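Local atomic coordinates of lactate dehydrogenase, adjacent gene encodes predicted malate dehydrogenase (Cryptosporidium parvum, PDB entry 4ND2), a protein that probably interconverts pyruvate and (S)-lactate, using NADH and NAD(+) as the redox cofactor pair. Residues 261-275 / 286-299. Numbering follows the deposited sequence.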
ATOM      1  N   CYS A 261      19.557  19.678 -20.174  1.00 27.79           N
ATOM      2  CA  CYS A 261      20.694  18.822 -20.506  1.00 29.14           C
ATOM      3  C   CYS A 261      21.842  19.654 -21.082  1.00 30.63           C
ATOM      4  O   CYS A 261      21.692  20.272 -22.141  1.00 29.97           O
ATOM      5  CB  CYS A 261      20.243  17.767 -21.514  1.00 29.21           C
ATOM      6  SG  CYS A 261      21.467  16.489 -21.860  1.00 29.99           S
ATOM      7  N   SER A 262      22.985  19.659 -20.392  1.00 32.59           N
ATOM      8  CA  SER A 262      24.101  20.558 -20.727  1.00 34.54           C
ATOM      9  C   SER A 262      25.409  19.871 -21.133  1.00 35.88           C
ATOM     10  O   SER A 262      26.158  20.416 -21.941  1.00 37.64           O
ATOM     11  CB  SER A 262      24.380  21.502 -19.555  1.00 34.78           C
ATOM     12  OG  SER A 262      23.336  22.447 -19.414  1.00 35.56           O
ATOM     13  N   ASN A 263      25.703  18.703 -20.567  1.00 36.87           N
ATOM     14  CA  ASN A 263      26.964  18.008 -20.859  1.00 37.48           C
ATOM     15  C   ASN A 263      26.757  16.557 -21.283  1.00 35.80           C
ATOM     16  O   ASN A 263      27.613  15.706 -21.042  1.00 35.38           O
ATOM     17  CB  ASN A 263      27.889  18.071 -19.640  1.00 38.90           C
ATOM     18  CG  ASN A 263      28.319  19.487 -19.304  1.00 40.38           C
ATOM     19  OD1 ASN A 263      28.793  20.226 -20.169  1.00 42.03           O
ATOM     20  ND2 ASN A 263      28.165  19.870 -18.041  1.00 41.34           N
ATOM     21  N   HIS A 264      25.619  16.283 -21.918  1.00 34.39           N
ATOM     22  CA  HIS A 264      25.270  14.930 -22.341  1.00 33.53           C
ATOM     23  C   HIS A 264      24.547  14.971 -23.683  1.00 32.53           C
ATOM     24  O   HIS A 264      23.990  16.002 -24.059  1.00 32.45           O
ATOM     25  CB  HIS A 264      24.372  14.246 -21.301  1.00 33.60           C
ATOM     26  CG  HIS A 264      24.795  14.474 -19.883  1.00 33.66           C
ATOM     27  ND1 HIS A 264      25.682  13.648 -19.227  1.00 33.88           N
ATOM     28  CD2 HIS A 264      24.445  15.432 -18.991  1.00 33.61           C
ATOM     29  CE1 HIS A 264      25.862  14.086 -17.994  1.00 33.76           C
ATOM     30  NE2 HIS A 264      25.123  15.168 -17.826  1.00 33.86           N
ATOM     31  N   TYR A 265      24.571  13.847 -24.396  1.00 31.58           N
ATOM     32  CA  TYR A 265      23.858  13.682 -25.671  1.00 31.30           C
ATOM     33  C   TYR A 265      24.199  14.734 -26.735  1.00 31.92           C
ATOM     34  O   TYR A 265      23.381  15.026 -27.609  1.00 32.37           O
ATOM     35  CB  TYR A 265      22.341  13.634 -25.430  1.00 30.55           C
ATOM     36  CG  TYR A 265      21.914  12.511 -24.511  1.00 29.61           C
ATOM     37  CD1 TYR A 265      21.645  12.746 -23.167  1.00 29.18           C
ATOM     38  CD2 TYR A 265      21.796  11.207 -24.986  1.00 29.39           C
ATOM     39  CE1 TYR A 265      21.261  11.715 -22.322  1.00 28.80           C
ATOM     40  CE2 TYR A 265      21.414  10.171 -24.151  1.00 29.03           C
ATOM     41  CZ  TYR A 265      21.146  10.430 -22.820  1.00 28.62           C
ATOM     42  OH  TYR A 265      20.768   9.401 -21.992  1.00 27.84           O
ATOM     43  N   GLY A 266      25.406  15.292 -26.662  1.00 33.14           N
ATOM     44  CA  GLY A 266      25.880  16.264 -27.647  1.00 33.66           C
ATOM     45  C   GLY A 266      25.168  17.608 -27.668  1.00 34.37           C
ATOM     46  O   GLY A 266      25.220  18.312 -28.677  1.00 34.92           O
ATOM     47  N   VAL A 267      24.508  17.973 -26.567  1.00 34.58           N
ATOM     48  CA  VAL A 267      23.813  19.264 -26.468  1.00 35.01           C
ATOM     49  C   VAL A 267      24.416  20.112 -25.352  1.00 35.54           C
ATOM     50  O   VAL A 267      24.967  19.576 -24.391  1.00 35.67           O
ATOM     51  CB  VAL A 267      22.293  19.095 -26.239  1.00 34.89           C
ATOM     52  CG1 VAL A 267      21.661  18.378 -27.421  1.00 35.16           C
ATOM     53  CG2 VAL A 267      21.997  18.345 -24.945  1.00 34.95           C
ATOM     54  N   LYS A 268      24.298  21.432 -25.478  1.00 36.59           N
ATOM     55  CA  LYS A 268      24.947  22.359 -24.548  1.00 37.39           C
ATOM     56  C   LYS A 268      23.963  23.310 -23.867  1.00 36.78           C
ATOM     57  O   LYS A 268      24.231  24.505 -23.741  1.00 38.46           O
ATOM     58  CB  LYS A 268      26.038  23.151 -25.277  1.00 38.95           C
ATOM     59  CG  LYS A 268      27.148  22.279 -25.845  1.00 40.57           C
ATOM     60  CD  LYS A 268      28.300  23.120 -26.374  1.00 41.90           C
ATOM     61  CE  LYS A 268      29.419  22.248 -26.924  1.00 42.74           C
ATOM     62  NZ  LYS A 268      30.540  23.065 -27.466  1.00 43.41           N
ATOM     63  N   GLY A 269      22.833  22.771 -23.414  1.00 35.14           N
ATOM     64  CA  GLY A 269      21.845  23.548 -22.663  1.00 33.51           C
ATOM     65  C   GLY A 269      20.499  23.595 -23.356  1.00 32.10           C
ATOM     66  O   GLY A 269      20.139  24.604 -23.962  1.00 32.29           O
ATOM     67  N   ILE A 270      19.759  22.495 -23.265  1.00 30.37           N
ATOM     68  CA  ILE A 270      18.420  22.402 -23.843  1.00 28.97           C
ATOM     69  C   ILE A 270      17.531  21.505 -22.980  1.00 27.64           C
ATOM     70  O   ILE A 270      17.992  20.493 -22.445  1.00 26.78           O
ATOM     71  CB  ILE A 270      18.465  21.862 -25.292  1.00 29.21           C
ATOM     72  CG1 ILE A 270      17.080  21.946 -25.946  1.00 29.37           C
ATOM     73  CG2 ILE A 270      18.992  20.431 -25.334  1.00 29.24           C
ATOM     74  CD1 ILE A 270      17.059  21.509 -27.395  1.00 29.45           C
ATOM     75  N   TYR A 271      16.263  21.889 -22.841  1.00 26.06           N
ATOM     76  CA  TYR A 271      15.272  21.041 -22.182  1.00 25.27           C
ATOM     77  C   TYR A 271      14.776  19.971 -23.151  1.00 24.98           C
ATOM     78  O   TYR A 271      14.167  20.289 -24.173  1.00 25.16           O
ATOM     79  CB  TYR A 271      14.087  21.867 -21.664  1.00 24.86           C
ATOM     80  CG  TYR A 271      14.266  22.372 -20.254  1.00 24.48           C
ATOM     81  CD1 TYR A 271      14.586  23.703 -20.001  1.00 24.23           C
ATOM     82  CD2 TYR A 271      14.118  21.514 -19.167  1.00 24.18           C
ATOM     83  CE1 TYR A 271      14.751  24.166 -18.705  1.00 24.19           C
ATOM     84  CE2 TYR A 271      14.283  21.965 -17.871  1.00 23.99           C
ATOM     85  CZ  TYR A 271      14.596  23.292 -17.642  1.00 24.06           C
ATOM     86  OH  TYR A 271      14.760  23.744 -16.355  1.00 23.99           O
ATOM     87  N   MET A 272      15.051  18.708 -22.833  1.00 24.60           N
ATOM     88  CA  MET A 272      14.542  17.584 -23.616  1.00 24.25           C
ATOM     89  C   MET A 272      14.460  16.317 -22.768  1.00 23.19           C
ATOM     90  O   MET A 272      15.033  16.248 -21.680  1.00 22.65           O
ATOM     91  CB  MET A 272      15.424  17.337 -24.844  1.00 25.14           C
ATOM     92  CG  MET A 272      16.814  16.802 -24.532  1.00 25.71           C
ATOM     93  SD  MET A 272      17.733  16.382 -26.025  1.00 27.16           S
ATOM     94  CE  MET A 272      19.207  15.657 -25.317  1.00 26.83           C
ATOM     95  N   GLY A 273      13.753  15.316 -23.281  1.00 22.58           N
ATOM     96  CA  GLY A 273      13.597  14.043 -22.589  1.00 22.34           C
ATOM     97  C   GLY A 273      14.907  13.290 -22.438  1.00 22.17           C
ATOM     98  O   GLY A 273      15.541  12.932 -23.430  1.00 21.72           O
ATOM     99  N   VAL A 274      15.308  13.058 -21.189  1.00 22.12           N
ATOM    100  CA  VAL A 274      16.507  12.282 -20.868  1.00 22.19           C
ATOM    101  C   VAL A 274      16.288  11.500 -19.575  1.00 22.29           C
ATOM    102  O   VAL A 274      15.428  11.874 -18.775  1.00 21.98           O
ATOM    103  CB  VAL A 274      17.746  13.185 -20.679  1.00 22.35           C
ATOM    104  CG1 VAL A 274      18.187  13.782 -22.008  1.00 22.52           C
ATOM    105  CG2 VAL A 274      17.478  14.284 -19.656  1.00 22.55           C
ATOM    106  N   PRO A 275      17.070  10.422 -19.356  1.00 22.09           N
ATOM    107  CA  PRO A 275      17.009   9.735 -18.062  1.00 22.00           C
ATOM    108  C   PRO A 275      17.706  10.539 -16.962  1.00 21.70           C
ATOM    109  O   PRO A 275      18.920  10.745 -17.023  1.00 22.40           O
ATOM    110  CB  PRO A 275      17.736   8.402 -18.317  1.00 22.08           C
ATOM    111  CG  PRO A 275      18.051   8.359 -19.777  1.00 22.25           C
ATOM    112  CD  PRO A 275      18.016   9.769 -20.275  1.00 22.39           C
ATOM    113  N   ILE A 286      22.010  13.379 -14.858  1.00 26.40           N
ATOM    114  CA  ILE A 286      21.471  12.816 -16.094  1.00 26.07           C
ATOM    115  C   ILE A 286      22.344  11.636 -16.518  1.00 26.34           C
ATOM    116  O   ILE A 286      23.569  11.750 -16.535  1.00 26.21           O
ATOM    117  CB  ILE A 286      21.427  13.867 -17.223  1.00 25.94           C
ATOM    118  CG1 ILE A 286      20.373  14.936 -16.910  1.00 25.99           C
ATOM    119  CG2 ILE A 286      21.120  13.208 -18.565  1.00 25.99           C
ATOM    120  CD1 ILE A 286      20.463  16.170 -17.782  1.00 26.12           C
ATOM    121  N   LEU A 287      21.710  10.515 -16.857  1.00 26.61           N
ATOM    122  CA  LEU A 287      22.427   9.318 -17.300  1.00 26.97           C
ATOM    123  C   LEU A 287      22.586   9.301 -18.820  1.00 27.17           C
ATOM    124  O   LEU A 287      21.697   9.745 -19.549  1.00 26.25           O
ATOM    125  CB  LEU A 287      21.693   8.052 -16.856  1.00 27.06           C
ATOM    126  CG  LEU A 287      21.402   7.911 -15.361  1.00 27.35           C
ATOM    127  CD1 LEU A 287      20.733   6.573 -15.088  1.00 27.63           C
ATOM    128  CD2 LEU A 287      22.671   8.056 -14.534  1.00 27.72           C
ATOM    129  N   GLU A 288      23.719   8.771 -19.283  1.00 27.48           N
ATOM    130  CA  GLU A 288      24.023   8.686 -20.712  1.00 28.43           C
ATOM    131  C   GLU A 288      23.791   7.272 -21.241  1.00 27.94           C
ATOM    132  O   GLU A 288      24.592   6.368 -20.989  1.00 27.76           O
ATOM    133  CB  GLU A 288      25.479   9.092 -20.971  1.00 29.79           C
ATOM    134  CG  GLU A 288      25.818  10.506 -20.530  1.00 31.20           C
ATOM    135  CD  GLU A 288      27.274  10.883 -20.764  1.00 32.70           C
ATOM    136  OE1 GLU A 288      28.110   9.987 -21.016  1.00 33.86           O
ATOM    137  OE2 GLU A 288      27.585  12.093 -20.686  1.00 33.39           O
ATOM    138  N   LEU A 289      22.696   7.089 -21.977  1.00 27.72           N
ATOM    139  CA  LEU A 289      22.396   5.810 -22.622  1.00 27.76           C
ATOM    140  C   LEU A 289      23.388   5.513 -23.744  1.00 28.28           C
ATOM    141  O   LEU A 289      23.958   6.426 -24.336  1.00 27.91           O
ATOM    142  CB  LEU A 289      20.977   5.815 -23.201  1.00 27.66           C
ATOM    143  CG  LEU A 289      19.812   5.860 -22.210  1.00 27.49           C
ATOM    144  CD1 LEU A 289      18.505   6.118 -22.945  1.00 27.59           C
ATOM    145  CD2 LEU A 289      19.733   4.568 -21.412  1.00 27.45           C
ATOM    146  N   ASP A 290      23.580   4.228 -24.028  1.00 29.18           N
ATOM    147  CA  ASP A 290      24.438   3.795 -25.125  1.00 30.33           C
ATOM    148  C   ASP A 290      23.610   3.749 -26.404  1.00 29.70           C
ATOM    149  O   ASP A 290      22.953   2.750 -26.694  1.00 31.16           O
ATOM    150  CB  ASP A 290      25.041   2.420 -24.817  1.00 31.53           C
ATOM    151  CG  ASP A 290      26.118   2.007 -25.813  1.00 33.27           C
ATOM    152  OD1 ASP A 290      26.803   2.891 -26.374  1.00 34.13           O
ATOM    153  OD2 ASP A 290      26.283   0.786 -26.025  1.00 35.05           O
ATOM    154  N   LEU A 291      23.634   4.844 -27.158  1.00 28.68           N
ATOM    155  CA  LEU A 291      22.833   4.964 -28.371  1.00 28.13           C
ATOM    156  C   LEU A 291      23.606   4.496 -29.597  1.00 28.31           C
ATOM    157  O   LEU A 291      24.799   4.764 -29.729  1.00 27.89           O
ATOM    158  CB  LEU A 291      22.397   6.415 -28.579  1.00 27.89           C
ATOM    159  CG  LEU A 291      21.538   7.038 -27.476  1.00 27.69           C
ATOM    160  CD1 LEU A 291      21.245   8.496 -27.798  1.00 27.68           C
ATOM    161  CD2 LEU A 291      20.248   6.253 -27.287  1.00 27.51           C
ATOM    162  N   THR A 292      22.909   3.808 -30.497  1.00 28.23           N
ATOM    163  CA  THR A 292      23.471   3.429 -31.788  1.00 28.36           C
ATOM    164  C   THR A 292      23.593   4.676 -32.666  1.00 28.41           C
ATOM    165  O   THR A 292      22.967   5.700 -32.374  1.00 27.86           O
ATOM    166  CB  THR A 292      22.579   2.407 -32.516  1.00 28.29           C
ATOM    167  OG1 THR A 292      21.292   2.987 -32.764  1.00 28.50           O
ATOM    168  CG2 THR A 292      22.416   1.136 -31.690  1.00 28.21           C
ATOM    169  N   PRO A 293      24.395   4.600 -33.746  1.00 28.45           N
ATOM    170  CA  PRO A 293      24.464   5.728 -34.678  1.00 28.12           C
ATOM    171  C   PRO A 293      23.088   6.160 -35.198  1.00 27.76           C
ATOM    172  O   PRO A 293      22.815   7.357 -35.282  1.00 27.84           O
ATOM    173  CB  PRO A 293      25.339   5.188 -35.815  1.00 28.27           C
ATOM    174  CG  PRO A 293      26.215   4.183 -35.157  1.00 28.47           C
ATOM    175  CD  PRO A 293      25.374   3.548 -34.083  1.00 28.48           C
ATOM    176  N   LEU A 294      22.235   5.193 -35.527  1.00 27.63           N
ATOM    177  CA  LEU A 294      20.867   5.484 -35.960  1.00 27.87           C
ATOM    178  C   LEU A 294      20.087   6.246 -34.884  1.00 27.37           C
ATOM    179  O   LEU A 294      19.433   7.243 -35.180  1.00 27.06           O
ATOM    180  CB  LEU A 294      20.128   4.193 -36.330  1.00 28.34           C
ATOM    181  CG  LEU A 294      18.657   4.327 -36.747  1.00 29.15           C
ATOM    182  CD1 LEU A 294      18.490   5.344 -37.869  1.00 29.58           C
ATOM    183  CD2 LEU A 294      18.090   2.976 -37.158  1.00 29.59           C
ATOM    184  N   GLU A 295      20.170   5.774 -33.642  1.00 26.87           N
ATOM    185  CA  GLU A 295      19.476   6.417 -32.522  1.00 26.53           C
ATOM    186  C   GLU A 295      20.010   7.825 -32.246  1.00 26.67           C
ATOM    187  O   GLU A 295      19.240   8.728 -31.918  1.00 25.81           O
ATOM    188  CB  GLU A 295      19.551   5.540 -31.264  1.00 26.10           C
ATOM    189  CG  GLU A 295      18.676   4.296 -31.359  1.00 25.69           C
ATOM    190  CD  GLU A 295      18.941   3.261 -30.276  1.00 25.48           C
ATOM    191  OE1 GLU A 295      20.003   3.314 -29.620  1.00 25.13           O
ATOM    192  OE2 GLU A 295      18.080   2.377 -30.092  1.00 25.16           O
ATOM    193  N   GLN A 296      21.320   8.008 -32.391  1.00 27.30           N
ATOM    194  CA  GLN A 296      21.934   9.334 -32.259  1.00 27.88           C
ATOM    195  C   GLN A 296      21.414  10.303 -33.323  1.00 27.64           C
ATOM    196  O   GLN A 296      21.202  11.483 -33.038  1.00 27.33           O
ATOM    197  CB  GLN A 296      23.460   9.240 -32.346  1.00 28.79           C
ATOM    198  CG  GLN A 296      24.110   8.538 -31.163  1.00 29.77           C
ATOM    199  CD  GLN A 296      25.563   8.182 -31.426  1.00 30.88           C
ATOM    200  OE1 GLN A 296      26.360   9.038 -31.804  1.00 31.56           O
ATOM    201  NE2 GLN A 296      25.913   6.914 -31.229  1.00 31.44           N
ATOM    202  N   LYS A 297      21.209   9.800 -34.540  1.00 27.54           N
ATOM    203  CA  LYS A 297      20.668  10.608 -35.634  1.00 27.87           C
ATOM    204  C   LYS A 297      19.202  10.965 -35.386  1.00 27.17           C
ATOM    205  O   LYS A 297      18.787  12.103 -35.613  1.00 26.61           O
ATOM    206  CB  LYS A 297      20.810   9.875 -36.972  1.00 28.65           C
ATOM    207  CG  LYS A 297      20.308  10.671 -38.170  1.00 29.80           C
ATOM    208  CD  LYS A 297      20.545   9.932 -39.476  1.00 30.91           C
ATOM    209  CE  LYS A 297      20.091  10.763 -40.666  1.00 31.75           C
ATOM    210  NZ  LYS A 297      20.569  10.202 -41.961  1.00 32.45           N
ATOM    211  N   LEU A 298      18.420   9.991 -34.932  1.00 26.35           N
ATOM    212  CA  LEU A 298      17.019  10.235 -34.593  1.00 26.19           C
ATOM    213  C   LEU A 298      16.889  11.240 -33.446  1.00 25.99           C
ATOM    214  O   LEU A 298      16.004  12.093 -33.471  1.00 25.89           O
ATOM    215  CB  LEU A 298      16.306   8.925 -34.250  1.00 26.08           C
ATOM    216  CG  LEU A 298      16.139   7.947 -35.418  1.00 26.09           C
ATOM    217  CD1 LEU A 298      15.731   6.576 -34.910  1.00 26.16           C
ATOM    218  CD2 LEU A 298      15.134   8.458 -36.439  1.00 26.20           C
ATOM    219  N   LEU A 299      17.778  11.152 -32.457  1.00 26.04           N
ATOM    220  CA  LEU A 299      17.803  12.122 -31.357  1.00 25.98           C
ATOM    221  C   LEU A 299      18.158  13.522 -31.865  1.00 26.18           C
ATOM    222  O   LEU A 299      17.611  14.517 -31.384  1.00 25.43           O
ATOM    223  CB  LEU A 299      18.785  11.692 -30.262  1.00 26.04           C
ATOM    224  CG  LEU A 299      18.893  12.599 -29.028  1.00 26.06           C
ATOM    225  CD1 LEU A 299      17.534  12.813 -28.375  1.00 26.16           C
ATOM    226  CD2 LEU A 299      19.881  12.019 -28.025  1.00 26.07           C
TER
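The hydroxyl of Tyr265 reaches the backbone of 287-289 and is gripped twice there: OH donates to Leu287 O at 2.6 Å and accepts from Leu289 N at 3.0 Å, the latter bond nearly straight, 170° at the hydrogen. One phenol thus satisfies two backbone groups on both flanks of Glu288 and ties down an irregular chain. The ring is wedged between apolar branches: Ile286 CG2 lies at its edge by CE1, Leu291 CD1 is at the edge, 3.9 Å from Tyr265 CD2, and Leu299 CD2 comes obliquely to within 3.7 Å of the same Tyr265 atom. Tyr265 CG sits beside the backbone N (chi1 -59°), which sends the phenol from the type I' turn 264-267 in among these side chains.

His264, the first residue of that turn, donates from ND1 to Glu288 OE2 (2.9 Å), met on the anti side of a carboxylate turned 77° from the imidazole plane. The carboxylate would probably favour a proton on ND1. Ile286 makes a CH-pi contact over the His264 ring, its CB 4.1 Å from the centroid, and Ile286 O lies over a face nearer the rim. Farther along, Ile286 CD1 meets Cys261 and Val274, while Leu289 CD1 rests on Pro275 CG.

Leu287 N donates to Pro275 O at 2.8 Å, an antiparallel bond joining strand 270-279 to the chain leaving strand 284-286. A G1 bulge at Gly269 and Ile270, opposite Cys261, shapes the neighbouring hairpin. A capping box of Thr292 and Glu295 starts helix 293-314, and Ser186 also bonds Glu295 OE1. Glu288 O accepts from Gln201 of the second subunit, placing the loop that follows strand 284-286 at a subunit interface; Leu299 and Ile303 of helix 293-314 pack on Met272, while Ile174 of strand 169-174 touches Pro275, Leu289 and Leu291.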